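Local coordinates for protein ERPC (Borrelia burgdorferi, PDB 4BXM) that is an outer surface lipoprotein of the Lyme disease spirochaete that probably binds complement regulator factor H and so helps the bacterium resist complement, at residues Asp62-Ala65 and Gly66-Thr70; Ile119-Asp123 and Asp124-Ile128. One frame throughout, in Å; residues are numbered along the deposited sequence.

Both contacts are local ones at the surface of the same antiparallel sheet, each centred 16 Å from the middle of the chain, yet they lie 28 Å apart between centres, with nearest atoms about 17 Å apart. Contact 1 is where the loop after strand 50-56 runs into strand 67-74; contact 2 is the tight turn between strands 114-122 and 125-134. Neither is a core contact, although contact 2 includes one buried residue, Ile128, against helix 149-156. The chemistry differs accordingly: residues 119-128 are tied by four backbone hydrogen bonds and isoleucine-tyrosine packing, whereas residues 62-70 meet through sparse side-chain touches, the strand end being secured by its neighbour 50-56.

Contact 1. Residues Asp62-Ala65 and Gly66-Thr70; sequences DTFA and GYTAT
The ring of Phe64 is met at its edge, close to its plane, by the hydroxyl of Thr68: Phe64 CD2 stands 4.0 Å from Thr68 OG1, a van der Waals approach between side chains that cross at about a right angle. This is the junction of a hairpin, where the long loop leaving strand 50-56 turns into strand 67-74. The Phe64 side chain also touches Asn55 on the preceding strand. Tyr67, the other flat group, has its CB directed away from residues 62-65; its ring meets Tyr100 edge-to-face and its side chain rests on Leu54 and Val56.

The backbone bend is consistent with the approach of residues 64 and 68. Phe64 and Gly66 have compact conformations (phi/psi -61°/-33° at Gly66), while Ala65 between them is extended, and the bend brings Ala65 C within 3.1 Å of Tyr67 N. Pairing with strand 50-56 then takes over: Tyr67 is hydrogen-bonded through its backbone to Val56, and Ala69 to Leu54.

Thr68 turns its hydroxyl beside its own backbone N (chi1 -66°). Thr68 OG1 is hydrogen-bonded to Asn55 OD1, and it also lies 3.8 Å from the methyl CB of Ala65.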
ATOM      1  N   ASP A  62       5.428   5.930 -24.761  1.00 97.70           N
ATOM      2  CA  ASP A  62       6.154   6.087 -23.538  1.00 92.41           C
ATOM      3  C   ASP A  62       5.076   5.889 -22.527  1.00 87.25           C
ATOM      4  O   ASP A  62       4.598   6.820 -21.899  1.00 89.93           O
ATOM      5  CB  ASP A  62       6.762   7.473 -23.396  1.00 93.03           C
ATOM      6  CG  ASP A  62       7.267   7.757 -21.983  1.00 91.67           C
ATOM      7  OD1 ASP A  62       8.013   6.945 -21.408  1.00 85.66           O
ATOM      8  OD2 ASP A  62       6.911   8.804 -21.440  1.00 95.09           O
ATOM      9  N   THR A  63       4.649   4.657 -22.421  1.00 80.34           N
ATOM     10  CA  THR A  63       3.728   4.273 -21.398  1.00 73.29           C
ATOM     11  C   THR A  63       4.552   4.085 -20.138  1.00 68.80           C
ATOM     12  O   THR A  63       5.513   3.343 -20.118  1.00 53.04           O
ATOM     13  CB  THR A  63       2.988   3.003 -21.782  1.00 72.90           C
ATOM     14  OG1 THR A  63       3.833   1.888 -21.537  1.00 77.88           O
ATOM     15  CG2 THR A  63       2.621   3.028 -23.249  1.00 68.49           C
ATOM     16  N   PHE A  64       4.138   4.805 -19.105  1.00 64.97           N
ATOM     17  CA  PHE A  64       4.898   4.954 -17.852  1.00 68.18           C
ATOM     18  C   PHE A  64       5.319   3.622 -17.219  1.00 66.10           C
ATOM     19  O   PHE A  64       6.473   3.404 -16.851  1.00 54.68           O
ATOM     20  CB  PHE A  64       4.024   5.722 -16.835  1.00 71.53           C
ATOM     21  CG  PHE A  64       4.756   6.168 -15.586  1.00 78.96           C
ATOM     22  CD1 PHE A  64       6.034   6.740 -15.658  1.00 80.23           C
ATOM     23  CD2 PHE A  64       4.143   6.077 -14.338  1.00 77.93           C
ATOM     24  CE1 PHE A  64       6.692   7.180 -14.508  1.00 78.81           C
ATOM     25  CE2 PHE A  64       4.795   6.532 -13.194  1.00 76.63           C
ATOM     26  CZ  PHE A  64       6.066   7.083 -13.279  1.00 77.23           C
ATOM     27  N   ALA A  65       4.344   2.736 -17.073  1.00 68.14           N
ATOM     28  CA  ALA A  65       4.572   1.469 -16.428  1.00 59.25           C
ATOM     29  C   ALA A  65       3.682   0.421 -17.097  1.00 52.00           C
ATOM     30  O   ALA A  65       2.837   0.727 -17.927  1.00 55.10           O
ATOM     31  CB  ALA A  65       4.296   1.601 -14.916  1.00 57.12           C
ATOM     32  N   GLY A  66       3.910  -0.834 -16.756  1.00 51.29           N
ATOM     33  CA  GLY A  66       2.989  -1.897 -17.108  1.00 50.79           C
ATOM     34  C   GLY A  66       1.623  -1.657 -16.472  1.00 52.15           C
ATOM     35  O   GLY A  66       0.621  -1.975 -17.056  1.00 53.68           O
ATOM     36  N   TYR A  67       1.591  -1.064 -15.284  1.00 47.03           N
ATOM     37  CA  TYR A  67       0.378  -1.021 -14.495  1.00 43.71           C
ATOM     38  C   TYR A  67       0.471   0.183 -13.566  1.00 39.61           C
ATOM     39  O   TYR A  67       1.438   0.310 -12.783  1.00 38.73           O
ATOM     40  CB  TYR A  67       0.148  -2.359 -13.728  1.00 42.13           C
ATOM     41  CG  TYR A  67      -1.045  -2.291 -12.728  1.00 44.83           C
ATOM     42  CD1 TYR A  67      -0.905  -1.635 -11.492  1.00 37.24           C
ATOM     43  CD2 TYR A  67      -2.298  -2.865 -13.028  1.00 44.05           C
ATOM     44  CE1 TYR A  67      -1.928  -1.557 -10.584  1.00 39.17           C
ATOM     45  CE2 TYR A  67      -3.351  -2.761 -12.126  1.00 40.08           C
ATOM     46  CZ  TYR A  67      -3.156  -2.090 -10.916  1.00 40.97           C
ATOM     47  OH  TYR A  67      -4.136  -1.979 -10.001  1.00 36.94           O
ATOM     48  N   THR A  68      -0.518   1.063 -13.692  1.00 36.41           N
ATOM     49  CA  THR A  68      -0.661   2.244 -12.836  1.00 39.30           C
ATOM     50  C   THR A  68      -2.129   2.474 -12.420  1.00 35.58           C
ATOM     51  O   THR A  68      -2.960   2.689 -13.276  1.00 36.36           O
ATOM     52  CB  THR A  68      -0.183   3.526 -13.555  1.00 40.11           C
ATOM     53  OG1 THR A  68       1.201   3.455 -13.783  1.00 49.24           O
ATOM     54  CG2 THR A  68      -0.412   4.792 -12.669  1.00 45.97           C
ATOM     55  N   ALA A  69      -2.415   2.501 -11.122  1.00 32.24           N
ATOM     56  CA  ALA A  69      -3.779   2.659 -10.618  1.00 26.86           C
ATOM     57  C   ALA A  69      -3.761   2.980  -9.140  1.00 27.40           C
ATOM     58  O   ALA A  69      -2.793   2.670  -8.446  1.00 25.44           O
ATOM     59  CB  ALA A  69      -4.641   1.426 -10.891  1.00 26.40           C
ATOM     60  N   THR A  70      -4.805   3.673  -8.684  1.00 24.84           N
ATOM     61  CA  THR A  70      -5.123   3.766  -7.277  1.00 23.67           C
ATOM     62  C   THR A  70      -5.010   2.390  -6.630  1.00 21.47           C
ATOM     63  O   THR A  70      -5.499   1.413  -7.173  1.00 21.02           O
ATOM     64  CB  THR A  70      -6.549   4.289  -7.060  1.00 24.23           C
ATOM     65  OG1 THR A  70      -6.661   5.465  -7.822  1.00 24.84           O
ATOM     66  CG2 THR A  70      -6.738   4.759  -5.592  1.00 25.37           C
TER

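Contact 2. Residues Ile119-Asp123 and Asp124-Ile128; sequences IEKID and DFEYI
Four backbone hydrogen bonds join residues 119-123 to 124-128, in two reciprocal pairs. Glu120 and Tyr127 exchange the first, both bonds nearly straight at hydrogen. Tyr127 N gives to Glu120 O at 2.7 Å. Glu120 N gives to Tyr127 O at 2.9 Å. The second pair closes the turn less evenly. Ile122 N reaches Phe125 O in the carbonyl plane, but Phe125 N approaches Ile122 O at 3.2 Å from 61° above that carbonyl's plane, away from a lone pair. The CA atoms of Ile119, Lys121 and Glu126 add weaker CA-H...O contacts, such as Lys121 CA to Phe125 O at 3.3 Å.

Apolar packing occurs on both faces. Ile122 and Tyr127 make a CH-pi contact: Ile122 CD1 sits over one face of the Tyr127 ring, 4.0 Å from its centroid and displaced toward the rim. Ile122 CG1 lies beside its own backbone N (chi1 -46°) and meets Tyr127 CD1. Strand 142-148 also contacts this tyrosine, through Ala146 and Leu148. On the opposite face Ile119 CG1 meets Ile128 CD1 at 3.8 Å, next to Leu149 of helix 149-156.

Charged chains supply a looser component. Lys121 bends at its last torsion (chi4 52°), bringing Lys121 NZ to 4.0 Å from Glu126 OE2, too far for a salt bridge; any attraction is probably modest. The same OE2 borders Ile119 CG2. Glu120 instead sends OE2 to Thr129 OG1 in a hydrogen bond.

Asp123 and Asp124 form the corners, both with positive phi. This backbone geometry, with Ile122 and Phe125 as the flanking hydrogen-bonded pair, is that of a beta hairpin with a two-residue loop, closed by a type I' turn.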
ATOM      1  N   ILE A 119       5.257  -4.042  12.385  1.00 30.42           N
ATOM      2  CA  ILE A 119       6.696  -3.904  12.061  1.00 30.83           C
ATOM      3  C   ILE A 119       7.296  -5.318  12.129  1.00 31.21           C
ATOM      4  O   ILE A 119       7.193  -5.996  13.153  1.00 30.27           O
ATOM      5  CB  ILE A 119       7.383  -2.883  13.007  1.00 29.68           C
ATOM      6  CG1 ILE A 119       6.792  -1.488  12.765  1.00 27.51           C
ATOM      7  CG2 ILE A 119       8.888  -2.822  12.730  1.00 30.26           C
ATOM      8  CD1 ILE A 119       7.108  -0.470  13.828  1.00 27.53           C
ATOM      9  N   GLU A 120       7.794  -5.803  11.009  1.00 32.40           N
ATOM     10  CA  GLU A 120       8.452  -7.106  10.949  1.00 37.41           C
ATOM     11  C   GLU A 120       9.817  -7.015  10.258  1.00 42.25           C
ATOM     12  O   GLU A 120      10.039  -6.172   9.400  1.00 47.62           O
ATOM     13  CB  GLU A 120       7.568  -8.113  10.227  1.00 38.41           C
ATOM     14  CG  GLU A 120       6.260  -8.344  10.951  1.00 37.59           C
ATOM     15  CD  GLU A 120       5.496  -9.520  10.435  1.00 44.54           C
ATOM     16  OE1 GLU A 120       5.781 -10.655  10.898  1.00 39.00           O
ATOM     17  OE2 GLU A 120       4.611  -9.291   9.561  1.00 45.75           O
ATOM     18  N   LYS A 121      10.708  -7.903  10.650  1.00 42.21           N
ATOM     19  CA  LYS A 121      12.063  -8.026  10.082  1.00 43.23           C
ATOM     20  C   LYS A 121      12.093  -8.958   8.901  1.00 45.26           C
ATOM     21  O   LYS A 121      11.546 -10.034   8.968  1.00 60.41           O
ATOM     22  CB  LYS A 121      12.982  -8.591  11.123  1.00 47.11           C
ATOM     23  CG  LYS A 121      13.501  -7.576  12.111  1.00 54.66           C
ATOM     24  CD  LYS A 121      14.843  -8.015  12.714  1.00 59.24           C
ATOM     25  CE  LYS A 121      15.724  -6.838  13.120  1.00 63.16           C
ATOM     26  NZ  LYS A 121      15.006  -5.868  13.988  1.00 65.65           N
ATOM     27  N   ILE A 122      12.698  -8.552   7.800  1.00 44.01           N
ATOM     28  CA  ILE A 122      12.927  -9.450   6.682  1.00 48.94           C
ATOM     29  C   ILE A 122      14.395  -9.261   6.287  1.00 53.08           C
ATOM     30  O   ILE A 122      14.782  -8.156   5.850  1.00 44.69           O
ATOM     31  CB  ILE A 122      12.094  -9.098   5.449  1.00 45.80           C
ATOM     32  CG1 ILE A 122      10.629  -8.821   5.800  1.00 49.65           C
ATOM     33  CG2 ILE A 122      12.149 -10.233   4.441  1.00 46.90           C
ATOM     34  CD1 ILE A 122       9.802  -8.380   4.598  1.00 44.29           C
ATOM     35  N   ASP A 123      15.207 -10.323   6.431  1.00 59.66           N
ATOM     36  CA  ASP A 123      16.655 -10.272   6.076  1.00 57.64           C
ATOM     37  C   ASP A 123      17.285  -9.113   6.813  1.00 51.79           C
ATOM     38  O   ASP A 123      17.970  -8.271   6.237  1.00 47.05           O
ATOM     39  CB  ASP A 123      16.872 -10.068   4.567  1.00 64.79           C
ATOM     40  CG  ASP A 123      16.322 -11.217   3.729  1.00 63.74           C
ATOM     41  OD1 ASP A 123      16.135 -12.318   4.299  1.00 58.23           O
ATOM     42  OD2 ASP A 123      16.066 -11.009   2.509  1.00 63.84           O
ATOM     43  N   ASP A 124      16.947  -9.024   8.086  1.00 50.78           N
ATOM     44  CA  ASP A 124      17.564  -8.047   8.995  1.00 60.78           C
ATOM     45  C   ASP A 124      17.083  -6.587   8.948  1.00 60.92           C
ATOM     46  O   ASP A 124      17.401  -5.801   9.872  1.00 59.06           O
ATOM     47  CB  ASP A 124      19.088  -8.041   8.864  1.00 65.01           C
ATOM     48  CG  ASP A 124      19.758  -7.971  10.203  1.00 70.47           C
ATOM     49  OD1 ASP A 124      19.638  -8.969  10.943  1.00 80.65           O
ATOM     50  OD2 ASP A 124      20.366  -6.933  10.532  1.00 65.36           O
ATOM     51  N   PHE A 125      16.315  -6.222   7.916  1.00 52.84           N
ATOM     52  CA  PHE A 125      15.735  -4.874   7.827  1.00 45.36           C
ATOM     53  C   PHE A 125      14.248  -4.859   8.306  1.00 41.52           C
ATOM     54  O   PHE A 125      13.504  -5.803   8.071  1.00 33.21           O
ATOM     55  CB  PHE A 125      15.850  -4.374   6.402  1.00 50.81           C
ATOM     56  CG  PHE A 125      17.245  -3.981   6.022  1.00 61.65           C
ATOM     57  CD1 PHE A 125      18.153  -4.944   5.546  1.00 61.68           C
ATOM     58  CD2 PHE A 125      17.669  -2.657   6.160  1.00 63.41           C
ATOM     59  CE1 PHE A 125      19.452  -4.587   5.194  1.00 62.06           C
ATOM     60  CE2 PHE A 125      18.965  -2.293   5.811  1.00 64.51           C
ATOM     61  CZ  PHE A 125      19.859  -3.260   5.329  1.00 62.71           C
ATOM     62  N   GLU A 126      13.844  -3.798   8.978  1.00 40.42           N
ATOM     63  CA  GLU A 126      12.468  -3.602   9.439  1.00 40.11           C
ATOM     64  C   GLU A 126      11.547  -3.113   8.301  1.00 37.16           C
ATOM     65  O   GLU A 126      11.791  -2.079   7.655  1.00 30.37           O
ATOM     66  CB  GLU A 126      12.462  -2.594  10.579  1.00 40.03           C
ATOM     67  CG  GLU A 126      13.271  -3.042  11.769  1.00 45.72           C
ATOM     68  CD  GLU A 126      12.920  -2.253  13.025  1.00 48.38           C
ATOM     69  OE1 GLU A 126      13.198  -1.034  13.104  1.00 51.07           O
ATOM     70  OE2 GLU A 126      12.340  -2.837  13.948  1.00 49.51           O
ATOM     71  N   TYR A 127      10.521  -3.902   8.004  1.00 37.94           N
ATOM     72  CA  TYR A 127       9.478  -3.495   7.068  1.00 35.00           C
ATOM     73  C   TYR A 127       8.122  -3.302   7.790  1.00 35.82           C
ATOM     74  O   TYR A 127       7.865  -3.898   8.839  1.00 29.06           O
ATOM     75  CB  TYR A 127       9.327  -4.521   6.002  1.00 33.79           C
ATOM     76  CG  TYR A 127      10.505  -4.670   5.121  1.00 36.70           C
ATOM     77  CD1 TYR A 127      11.655  -5.309   5.570  1.00 38.35           C
ATOM     78  CD2 TYR A 127      10.470  -4.217   3.821  1.00 37.94           C
ATOM     79  CE1 TYR A 127      12.752  -5.481   4.749  1.00 38.62           C
ATOM     80  CE2 TYR A 127      11.558  -4.369   2.975  1.00 39.01           C
ATOM     81  CZ  TYR A 127      12.694  -5.000   3.461  1.00 40.60           C
ATOM     82  OH  TYR A 127      13.729  -5.129   2.612  1.00 45.96           O
ATOM     83  N   ILE A 128       7.262  -2.470   7.194  1.00 28.43           N
ATOM     84  CA  ILE A 128       5.873  -2.348   7.625  1.00 25.73           C
ATOM     85  C   ILE A 128       5.221  -3.354   6.808  1.00 24.63           C
ATOM     86  O   ILE A 128       5.505  -3.412   5.599  1.00 26.82           O
ATOM     87  CB  ILE A 128       5.278  -0.966   7.320  1.00 25.69           C
ATOM     88  CG1 ILE A 128       5.737   0.064   8.365  1.00 26.84           C
ATOM     89  CG2 ILE A 128       3.746  -0.966   7.333  1.00 24.17           C
ATOM     90  CD1 ILE A 128       5.051  -0.033   9.717  1.00 26.68           C
TER